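Local atomic coordinates of integron cassette protein (Vibrio cholerae, PDB entry 3FY6), a protein that is of unknown function but is encoded by a mobile integron gene cassette and probably has a novel fold. Residues 60-63 and 64-67; 74-77 and 78-82; 91-95 and 96-100. All blocks are in the same frame, centred on the assembly; numbering follows the deposited sequence.

Interaction 1: residues 60-63 and 64-67; sequences ETLQ and DIMN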
ATOM      1  N   GLU A  60     -13.602  -8.192  -0.730  1.00 27.06           N
ATOM      2  CA  GLU A  60     -12.254  -8.736  -0.829  1.00 31.60           C
ATOM      3  C   GLU A  60     -11.504  -7.866  -1.839  1.00 31.67           C
ATOM      4  O   GLU A  60     -11.849  -7.856  -3.019  1.00 28.62           O
ATOM      5  CB  GLU A  60     -12.305 -10.170  -1.339  1.00 39.40           C
ATOM      6  CG  GLU A  60     -11.041 -10.972  -1.095  1.00 47.52           C
ATOM      7  CD  GLU A  60     -10.977 -11.514   0.311  1.00 56.85           C
ATOM      8  OE1 GLU A  60     -11.146 -10.723   1.265  1.00 67.53           O
ATOM      9  OE2 GLU A  60     -10.763 -12.732   0.468  1.00 57.92           O
ATOM     10  N   THR A  61     -10.503  -7.119  -1.379  1.00 25.60           N
ATOM     11  CA  THR A  61      -9.819  -6.164  -2.250  1.00 26.01           C
ATOM     12  C   THR A  61      -8.686  -6.817  -3.036  1.00 22.14           C
ATOM     13  O   THR A  61      -8.252  -7.928  -2.722  1.00 22.44           O
ATOM     14  CB  THR A  61      -9.223  -4.989  -1.449  1.00 26.69           C
ATOM     15  OG1 THR A  61      -8.206  -5.485  -0.571  1.00 24.39           O
ATOM     16  CG2 THR A  61     -10.300  -4.267  -0.637  1.00 26.76           C
ATOM     17  N   LEU A  62      -8.205  -6.106  -4.050  1.00 17.90           N
ATOM     18  CA  LEU A  62      -7.032  -6.521  -4.804  1.00 20.06           C
ATOM     19  C   LEU A  62      -5.860  -6.725  -3.861  1.00 18.72           C
ATOM     20  O   LEU A  62      -5.072  -7.657  -4.003  1.00 22.95           O
ATOM     21  CB  LEU A  62      -6.675  -5.434  -5.816  1.00 27.12           C
ATOM     22  CG  LEU A  62      -5.591  -5.817  -6.811  1.00 25.98           C
ATOM     23  CD1 LEU A  62      -6.052  -7.026  -7.602  1.00 25.22           C
ATOM     24  CD2 LEU A  62      -5.291  -4.655  -7.730  1.00 30.71           C
ATOM     25  N   GLN A  63      -5.755  -5.835  -2.884  1.00 21.13           N
ATOM     26  CA  GLN A  63      -4.704  -5.913  -1.891  1.00 26.83           C
ATOM     27  C   GLN A  63      -4.793  -7.234  -1.119  1.00 27.24           C
ATOM     28  O   GLN A  63      -3.779  -7.902  -0.900  1.00 26.08           O
ATOM     29  CB  GLN A  63      -4.785  -4.697  -0.956  1.00 30.27           C
ATOM     30  CG  GLN A  63      -4.461  -3.355  -1.650  1.00 38.25           C
ATOM     31  CD  GLN A  63      -5.615  -2.779  -2.498  1.00 37.57           C
ATOM     32  OE1 GLN A  63      -6.796  -2.958  -2.182  1.00 31.28           O
ATOM     33  NE2 GLN A  63      -5.262  -2.059  -3.566  1.00 21.97           N
ATOM     34  N   ASP A  64      -6.005  -7.616  -0.723  1.00 22.17           N
ATOM     35  CA  ASP A  64      -6.223  -8.870  -0.002  1.00 25.14           C
ATOM     36  C   ASP A  64      -5.710 -10.079  -0.778  1.00 24.02           C
ATOM     37  O   ASP A  64      -4.996 -10.914  -0.227  1.00 27.23           O
ATOM     38  CB  ASP A  64      -7.711  -9.071   0.315  1.00 35.68           C
ATOM     39  CG  ASP A  64      -8.221  -8.121   1.389  1.00 48.11           C
ATOM     40  OD1 ASP A  64      -7.393  -7.560   2.142  1.00 46.13           O
ATOM     41  OD2 ASP A  64      -9.456  -7.937   1.480  1.00 51.90           O
ATOM     42  N   ILE A  65      -6.081 -10.190  -2.050  1.00 21.93           N
ATOM     43  CA  ILE A  65      -5.675 -11.370  -2.822  1.00 31.80           C
ATOM     44  C   ILE A  65      -4.170 -11.373  -3.079  1.00 28.99           C
ATOM     45  O   ILE A  65      -3.533 -12.422  -3.058  1.00 31.61           O
ATOM     46  CB  ILE A  65      -6.505 -11.584  -4.129  1.00 29.75           C
ATOM     47  CG1 ILE A  65      -6.228 -10.503  -5.165  1.00 40.11           C
ATOM     48  CG2 ILE A  65      -8.002 -11.630  -3.815  1.00 34.14           C
ATOM     49  CD1 ILE A  65      -7.213 -10.528  -6.339  1.00 36.10           C
HETATM   50  N   MSE A  66      -3.598 -10.193  -3.290  1.00 24.92           N
HETATM   51  CA  MSE A  66      -2.152 -10.085  -3.415  1.00 25.21           C
HETATM   52  C   MSE A  66      -1.405 -10.418  -2.109  1.00 22.39           C
HETATM   53  O   MSE A  66      -0.294 -10.961  -2.152  1.00 17.78           O
HETATM   54  CB  MSE A  66      -1.757  -8.707  -3.941  1.00 17.48           C
HETATM   55  CG  MSE A  66      -2.191  -8.468  -5.382  1.00 15.19           C
HETATM   56 SE   MSE A  66      -1.349  -6.855  -6.074  0.74 23.70          SE
HETATM   57  CE  MSE A  66      -2.095  -6.834  -7.886  1.00 20.73           C
ATOM     58  N   ASN A  67      -2.004 -10.091  -0.960  1.00 14.15           N
ATOM     59  CA  ASN A  67      -1.399 -10.408   0.331  1.00 17.77           C
ATOM     60  C   ASN A  67      -1.232 -11.917   0.421  1.00 23.23           C
ATOM     61  O   ASN A  67      -0.300 -12.416   1.028  1.00 22.83           O
ATOM     62  CB  ASN A  67      -2.268  -9.930   1.510  1.00 18.65           C
ATOM     63  CG  ASN A  67      -2.148  -8.424   1.786  1.00 19.69           C
ATOM     64  OD1 ASN A  67      -2.843  -7.899   2.648  1.00 28.11           O
ATOM     65  ND2 ASN A  67      -1.279  -7.732   1.050  1.00 17.21           N
TER
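Thr-61 and Asp-64 form a capping box at the start of the short helix 62-67, just after strand 53-57. Thr-61 is the N-cap residue, and its OG1 accepts from Asp-64 N at 3.1 Å. With chi1 at 64°, OG1 stands between the backbone N and the carbonyl carbon, where it meets this N-H. The return bond runs from Thr-61 N to Asp-64 OD2 over 3.2 Å. It is fairly straight at the hydrogen, but the donor lies above the carboxylate plane. Glu-60 bends at chi2 and brings its OE1 to 3.3 Å from Asp-64 OD2. The two carboxylate planes are 79° apart. On the buried side, Leu-62 CG meets the terminal CE methyl of Met-66, a selenomethionine, at 3.8 Å. Leu-62 CD1 touches Ile-65 CD1 at 3.9 Å. Leu-62 and Ile-65 pack on Ile-45 of strand 43-50, and Ile-65 and Met-66 on Tyr-27 of strand 23-31. The two acids would disfavour each other's charge, which may raise the pKa of one of them. The N-H of Thr-61 and the helix N-terminus would probably stabilise the charge on Asp-64.

Interaction 2: residues 74-77 and 78-82; sequences PEIT and QNLFQ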
ATOM      1  N   PRO A  74       0.850  -0.895  -2.857  1.00 26.54           N
ATOM      2  CA  PRO A  74       0.327   0.355  -2.295  1.00 19.74           C
ATOM      3  C   PRO A  74      -1.197   0.261  -2.195  1.00 18.54           C
ATOM      4  O   PRO A  74      -1.833  -0.407  -3.014  1.00 21.70           O
ATOM      5  CB  PRO A  74       0.742   1.395  -3.329  1.00 27.16           C
ATOM      6  CG  PRO A  74       1.952   0.780  -4.015  1.00 24.46           C
ATOM      7  CD  PRO A  74       1.665  -0.677  -4.066  1.00 24.48           C
ATOM      8  N   GLU A  75      -1.781   0.899  -1.189  1.00 23.66           N
ATOM      9  CA  GLU A  75      -3.216   0.771  -0.948  1.00 26.81           C
ATOM     10  C   GLU A  75      -4.062   1.329  -2.107  1.00 29.38           C
ATOM     11  O   GLU A  75      -5.173   0.866  -2.347  1.00 28.51           O
ATOM     12  CB  GLU A  75      -3.593   1.435   0.385  1.00 35.30           C
ATOM     13  CG  GLU A  75      -5.036   1.941   0.468  1.00 54.16           C
ATOM     14  CD  GLU A  75      -6.063   0.820   0.577  1.00 62.94           C
ATOM     15  OE1 GLU A  75      -5.737  -0.233   1.168  1.00 68.95           O
ATOM     16  OE2 GLU A  75      -7.200   0.998   0.079  1.00 59.18           O
ATOM     17  N   ILE A  76      -3.526   2.311  -2.827  1.00 23.17           N
ATOM     18  CA  ILE A  76      -4.236   2.920  -3.953  1.00 19.39           C
ATOM     19  C   ILE A  76      -4.271   2.057  -5.231  1.00 17.26           C
ATOM     20  O   ILE A  76      -4.906   2.430  -6.220  1.00 17.21           O
ATOM     21  CB  ILE A  76      -3.601   4.266  -4.317  1.00 18.94           C
ATOM     22  CG1 ILE A  76      -4.577   5.111  -5.146  1.00 19.75           C
ATOM     23  CG2 ILE A  76      -2.262   4.043  -5.043  1.00 13.46           C
ATOM     24  CD1 ILE A  76      -4.047   6.505  -5.487  1.00 25.52           C
ATOM     25  N   THR A  77      -3.595   0.917  -5.213  1.00 19.68           N
ATOM     26  CA  THR A  77      -3.495   0.069  -6.408  1.00 16.90           C
ATOM     27  C   THR A  77      -4.856  -0.267  -7.052  1.00 20.17           C
ATOM     28  O   THR A  77      -5.019  -0.178  -8.262  1.00 22.22           O
ATOM     29  CB  THR A  77      -2.719  -1.230  -6.096  1.00 18.99           C
ATOM     30  OG1 THR A  77      -1.413  -0.885  -5.612  1.00 21.00           O
ATOM     31  CG2 THR A  77      -2.578  -2.097  -7.355  1.00 19.50           C
ATOM     32  N   GLN A  78      -5.828  -0.655  -6.241  1.00 19.77           N
ATOM     33  CA  GLN A  78      -7.119  -1.061  -6.761  1.00 20.52           C
ATOM     34  C   GLN A  78      -7.789   0.111  -7.456  1.00 18.03           C
ATOM     35  O   GLN A  78      -8.423  -0.045  -8.497  1.00 14.96           O
ATOM     36  CB  GLN A  78      -8.007  -1.565  -5.629  1.00 17.22           C
ATOM     37  CG  GLN A  78      -9.414  -1.915  -6.049  1.00 22.98           C
ATOM     38  CD  GLN A  78     -10.126  -2.730  -4.984  1.00 28.81           C
ATOM     39  OE1 GLN A  78     -11.061  -2.256  -4.339  1.00 34.18           O
ATOM     40  NE2 GLN A  78      -9.663  -3.948  -4.775  1.00 24.75           N
ATOM     41  N   ASN A  79      -7.627   1.286  -6.862  1.00 15.52           N
ATOM     42  CA  ASN A  79      -8.193   2.511  -7.384  1.00 15.54           C
ATOM     43  C   ASN A  79      -7.564   2.839  -8.743  1.00 13.34           C
ATOM     44  O   ASN A  79      -8.253   3.283  -9.663  1.00 17.54           O
ATOM     45  CB  ASN A  79      -7.990   3.656  -6.376  1.00 15.79           C
ATOM     46  CG  ASN A  79      -8.511   4.982  -6.889  1.00 27.99           C
ATOM     47  OD1 ASN A  79      -7.761   5.779  -7.443  1.00 36.16           O
ATOM     48  ND2 ASN A  79      -9.808   5.217  -6.728  1.00 29.72           N
ATOM     49  N   LEU A  80      -6.267   2.593  -8.880  1.00 13.45           N
ATOM     50  CA  LEU A  80      -5.610   2.740 -10.190  1.00 15.05           C
ATOM     51  C   LEU A  80      -6.230   1.821 -11.241  1.00 18.81           C
ATOM     52  O   LEU A  80      -6.506   2.253 -12.359  1.00 18.11           O
ATOM     53  CB  LEU A  80      -4.112   2.465 -10.104  1.00 15.77           C
ATOM     54  CG  LEU A  80      -3.282   3.357  -9.181  1.00 17.89           C
ATOM     55  CD1 LEU A  80      -1.817   3.248  -9.564  1.00 16.53           C
ATOM     56  CD2 LEU A  80      -3.751   4.805  -9.234  1.00 11.64           C
ATOM     57  N   PHE A  81      -6.450   0.552 -10.897  1.00 15.28           N
ATOM     58  CA  PHE A  81      -7.113  -0.347 -11.844  1.00 19.08           C
ATOM     59  C   PHE A  81      -8.463   0.230 -12.247  1.00 20.16           C
ATOM     60  O   PHE A  81      -8.830   0.217 -13.423  1.00 19.05           O
ATOM     61  CB  PHE A  81      -7.326  -1.733 -11.247  1.00 16.24           C
ATOM     62  CG  PHE A  81      -6.106  -2.613 -11.280  1.00 20.11           C
ATOM     63  CD1 PHE A  81      -4.912  -2.205 -10.703  1.00 24.05           C
ATOM     64  CD2 PHE A  81      -6.170  -3.873 -11.851  1.00 22.95           C
ATOM     65  CE1 PHE A  81      -3.795  -3.037 -10.712  1.00 23.74           C
ATOM     66  CE2 PHE A  81      -5.064  -4.708 -11.867  1.00 26.09           C
ATOM     67  CZ  PHE A  81      -3.873  -4.288 -11.297  1.00 27.17           C
ATOM     68  N   GLN A  82      -9.212   0.711 -11.260  1.00 16.15           N
ATOM     69  CA  GLN A  82     -10.524   1.285 -11.525  1.00 13.77           C
ATOM     70  C   GLN A  82     -10.407   2.433 -12.522  1.00 18.00           C
ATOM     71  O   GLN A  82     -11.217   2.557 -13.437  1.00 17.80           O
ATOM     72  CB  GLN A  82     -11.173   1.775 -10.229  1.00 20.85           C
ATOM     73  CG  GLN A  82     -12.459   2.559 -10.440  1.00 21.88           C
ATOM     74  CD  GLN A  82     -13.068   3.019  -9.124  1.00 25.07           C
ATOM     75  OE1 GLN A  82     -13.634   2.228  -8.371  1.00 26.21           O
ATOM     76  NE2 GLN A  82     -12.962   4.303  -8.847  1.00 23.06           N
TER
HETATM   77  O   HOH W   1      -7.259   1.419  -3.778  1.00 29.83           O
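Pro-74 O is gripped twice by Thr-77. The hydroxyl OG1 of Thr-77 donates to Pro-74 O at 2.7 Å. The backbone N of Thr-77 reaches Pro-74 O at 3.1 Å, from the same face of the carbonyl plane. A chi1 of -58° makes this possible, because it sets OG1 beside the backbone N and turns CG2 the other way, toward Phe-81. There the methyl of Thr-77 lies alongside the Phe-81 ring, with Thr-77 CG2 3.7 Å from Phe-81 CE1. The ring offers its edge to the carbonyl of the preceding turn, with Phe-81 CD1 3.2 Å from Thr-77 O and that oxygen near the ring plane. The same oxygen accepts the backbone bond from Phe-81 N.

Residues 74-77 make a type I beta turn that leads directly into helix 77-89. Leu-80 N donates to Ile-76 O over 3.0 Å. Ile-76 CD1 meets Leu-80 CD2 at 4.1 Å, and both side chains pack against Trp-108 of helix 95-114. One water bridges the turn and the helix. It donates to Glu-75 O at 2.6 Å and accepts from Asn-79 N at 3.1 Å. The side chain of Asn-79 faces the dimer interface, where its OD1 is hydrogen-bonded to Tyr-125 OH of the second subunit. Ile-76 packs on Phe-126 of that subunit, and the carboxylate of Glu-75 comes close to its own counterpart, Glu-75 of the second subunit.

Interaction 3: residues 91-95 and 96-100; sequences GALDN and DEVTR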
ATOM      1  N   GLY A  91     -13.696   5.059 -23.845  1.00 29.66           N
ATOM      2  CA  GLY A  91     -12.888   5.187 -25.046  1.00 26.82           C
ATOM      3  C   GLY A  91     -11.784   6.230 -24.978  1.00 30.61           C
ATOM      4  O   GLY A  91     -11.276   6.668 -26.011  1.00 32.96           O
ATOM      5  N   ALA A  92     -11.405   6.633 -23.767  1.00 28.72           N
ATOM      6  CA  ALA A  92     -10.258   7.520 -23.596  1.00 26.60           C
ATOM      7  C   ALA A  92      -8.948   6.742 -23.786  1.00 25.07           C
ATOM      8  O   ALA A  92      -7.898   7.326 -24.042  1.00 27.03           O
ATOM      9  CB  ALA A  92     -10.299   8.191 -22.233  1.00 33.17           C
ATOM     10  N   LEU A  93      -9.023   5.420 -23.670  1.00 20.41           N
ATOM     11  CA  LEU A  93      -7.869   4.552 -23.920  1.00 24.52           C
ATOM     12  C   LEU A  93      -8.292   3.423 -24.837  1.00 18.65           C
ATOM     13  O   LEU A  93      -9.347   2.832 -24.648  1.00 28.16           O
ATOM     14  CB  LEU A  93      -7.350   3.914 -22.620  1.00 17.27           C
ATOM     15  CG  LEU A  93      -6.788   4.764 -21.482  1.00 25.95           C
ATOM     16  CD1 LEU A  93      -6.558   3.890 -20.255  1.00 16.72           C
ATOM     17  CD2 LEU A  93      -5.500   5.468 -21.896  1.00 26.78           C
ATOM     18  N   ASP A  94      -7.466   3.091 -25.814  1.00 20.98           N
ATOM     19  CA  ASP A  94      -7.770   1.917 -26.624  1.00 29.99           C
ATOM     20  C   ASP A  94      -7.217   0.677 -25.931  1.00 26.64           C
ATOM     21  O   ASP A  94      -6.672   0.765 -24.830  1.00 29.46           O
ATOM     22  CB  ASP A  94      -7.235   2.057 -28.053  1.00 33.75           C
ATOM     23  CG  ASP A  94      -5.729   2.263 -28.105  1.00 43.17           C
ATOM     24  OD1 ASP A  94      -4.996   1.618 -27.320  1.00 40.89           O
ATOM     25  OD2 ASP A  94      -5.276   3.069 -28.945  1.00 51.93           O
ATOM     26  N   ASN A  95      -7.367  -0.476 -26.567  1.00 21.47           N
ATOM     27  CA  ASN A  95      -6.926  -1.734 -25.978  1.00 24.52           C
ATOM     28  C   ASN A  95      -5.439  -1.781 -25.671  1.00 21.15           C
ATOM     29  O   ASN A  95      -5.031  -2.322 -24.653  1.00 19.70           O
ATOM     30  CB  ASN A  95      -7.299  -2.906 -26.880  1.00 25.49           C
ATOM     31  CG  ASN A  95      -8.788  -3.122 -26.950  1.00 35.59           C
ATOM     32  OD1 ASN A  95      -9.558  -2.448 -26.258  1.00 32.86           O
ATOM     33  ND2 ASN A  95      -9.212  -4.065 -27.786  1.00 39.67           N
ATOM     34  N   ASP A  96      -4.621  -1.223 -26.549  1.00 16.28           N
ATOM     35  CA  ASP A  96      -3.185  -1.301 -26.324  1.00 28.72           C
ATOM     36  C   ASP A  96      -2.775  -0.347 -25.213  1.00 21.58           C
ATOM     37  O   ASP A  96      -1.904  -0.666 -24.400  1.00 21.55           O
ATOM     38  CB  ASP A  96      -2.395  -1.031 -27.606  1.00 38.60           C
ATOM     39  CG  ASP A  96      -0.962  -1.522 -27.515  1.00 47.36           C
ATOM     40  OD1 ASP A  96      -0.694  -2.667 -27.939  1.00 59.98           O
ATOM     41  OD2 ASP A  96      -0.107  -0.779 -26.995  1.00 43.25           O
ATOM     42  N   GLU A  97      -3.426   0.813 -25.175  1.00 18.92           N
ATOM     43  CA  GLU A  97      -3.172   1.806 -24.144  1.00 15.37           C
ATOM     44  C   GLU A  97      -3.575   1.303 -22.756  1.00 14.55           C
ATOM     45  O   GLU A  97      -2.834   1.475 -21.799  1.00 18.01           O
ATOM     46  CB  GLU A  97      -3.903   3.113 -24.447  1.00 24.55           C
ATOM     47  CG  GLU A  97      -3.288   3.969 -25.556  1.00 27.67           C
ATOM     48  CD  GLU A  97      -4.196   5.146 -25.920  1.00 38.68           C
ATOM     49  OE1 GLU A  97      -5.299   4.892 -26.457  1.00 34.74           O
ATOM     50  OE2 GLU A  97      -3.822   6.316 -25.653  1.00 37.12           O
ATOM     51  N   VAL A  98      -4.742   0.684 -22.635  1.00 13.56           N
ATOM     52  CA  VAL A  98      -5.153   0.226 -21.319  1.00 18.82           C
ATOM     53  C   VAL A  98      -4.205  -0.879 -20.851  1.00 22.21           C
ATOM     54  O   VAL A  98      -3.901  -0.987 -19.675  1.00 14.68           O
ATOM     55  CB  VAL A  98      -6.635  -0.194 -21.253  1.00 16.21           C
ATOM     56  CG1 VAL A  98      -6.886  -1.490 -22.012  1.00 12.89           C
ATOM     57  CG2 VAL A  98      -7.077  -0.338 -19.781  1.00 16.50           C
ATOM     58  N   THR A  99      -3.709  -1.669 -21.798  1.00 18.28           N
ATOM     59  CA  THR A  99      -2.741  -2.709 -21.496  1.00 22.54           C
ATOM     60  C   THR A  99      -1.457  -2.152 -20.907  1.00 22.12           C
ATOM     61  O   THR A  99      -1.018  -2.605 -19.849  1.00 22.20           O
ATOM     62  CB  THR A  99      -2.404  -3.547 -22.738  1.00 22.89           C
ATOM     63  OG1 THR A  99      -3.595  -4.195 -23.190  1.00 21.31           O
ATOM     64  CG2 THR A  99      -1.359  -4.604 -22.397  1.00 19.18           C
ATOM     65  N   ARG A 100      -0.856  -1.180 -21.591  1.00 17.27           N
ATOM     66  CA  ARG A 100       0.387  -0.576 -21.106  1.00 21.39           C
ATOM     67  C   ARG A 100       0.210   0.155 -19.779  1.00 15.89           C
ATOM     68  O   ARG A 100       1.028  -0.000 -18.867  1.00 20.73           O
ATOM     69  CB  ARG A 100       1.015   0.354 -22.147  1.00 23.38           C
ATOM     70  CG  ARG A 100       1.902  -0.361 -23.140  1.00 42.70           C
ATOM     71  CD  ARG A 100       2.838  -1.363 -22.441  1.00 50.32           C
ATOM     72  NE  ARG A 100       3.882  -0.737 -21.622  1.00 54.17           N
ATOM     73  CZ  ARG A 100       4.857  -1.417 -21.020  1.00 51.54           C
ATOM     74  NH1 ARG A 100       4.910  -2.734 -21.142  1.00 50.20           N
ATOM     75  NH2 ARG A 100       5.778  -0.791 -20.294  1.00 46.61           N
TER
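The carboxylates of Asp-94 and Glu-97 are the flat groups here, with planes 54° apart. Glu-97 OE1 lies over one face of the Asp-94 carboxylate, 3.1 Å from Asp-94 CG. Asp-94 OD1 accepts from Glu-97 N at 2.8 Å, with the donor almost straight beyond the end of the C-O bond. In return, Asp-94 N donates to Glu-97 OE1 at 2.9 Å. This oxygen is met on its anti side, 34° out of the carboxylate plane. The two bonds form a capping box, with Asp-94 as the N-cap of helix 95-114. A chi1 of 59° folds the Asp-94 carboxylate back over its own backbone and turns OD1 to the N-H of Glu-97.

At the next residue, Asn-95 O takes two bonds from Thr-99, one turn further along the helix. Thr-99 OG1 donates to Asn-95 O at 2.8 Å. Thr-99 N reaches Asn-95 O from the opposite face of the carbonyl plane, at 3.2 Å. On the inner side, Leu-93 CD2 touches Glu-97 CB at 3.8 Å, and Leu-93 CD1 lies against Val-98.

Gly-91 ends helix 77-89 as the C-prime residue of a Schellman motif, so the chain goes from one helix end to the next start within a few residues. Asn-95 OD1 ties this start to Trp-88 NE1 of helix 77-89, and Leu-93 packs on Phe-121 of the second subunit.

Asp-94 OD2 and Glu-97 OE1 come within 3.1 Å, so the two like charges would oppose each other. The backbone N-H groups at the helix start would probably offset this in part.

Interactions 1 and 2 are partly buried, lie near the centre of the subunit and touch where helix 62-67 meets Thr-77 and Gln-78. Interaction 3 is the more exposed contact, at the far end of helix 77-89, its centre about 24 Å from that of interaction 1. All three sit at helix starts. Interactions 1 and 3 use capping boxes. In interaction 3 both partners are acids, whereas in interaction 1 the second acid, Glu-60, lies beside the box. Interaction 2 uses a turn, a threonine hydroxyl and a bridging water. Apolar contacts face the sheet in interaction 1 and helix 95-114 in interaction 2. Interaction 2 has polar contacts with the second subunit; interaction 3 meets it through Leu-93.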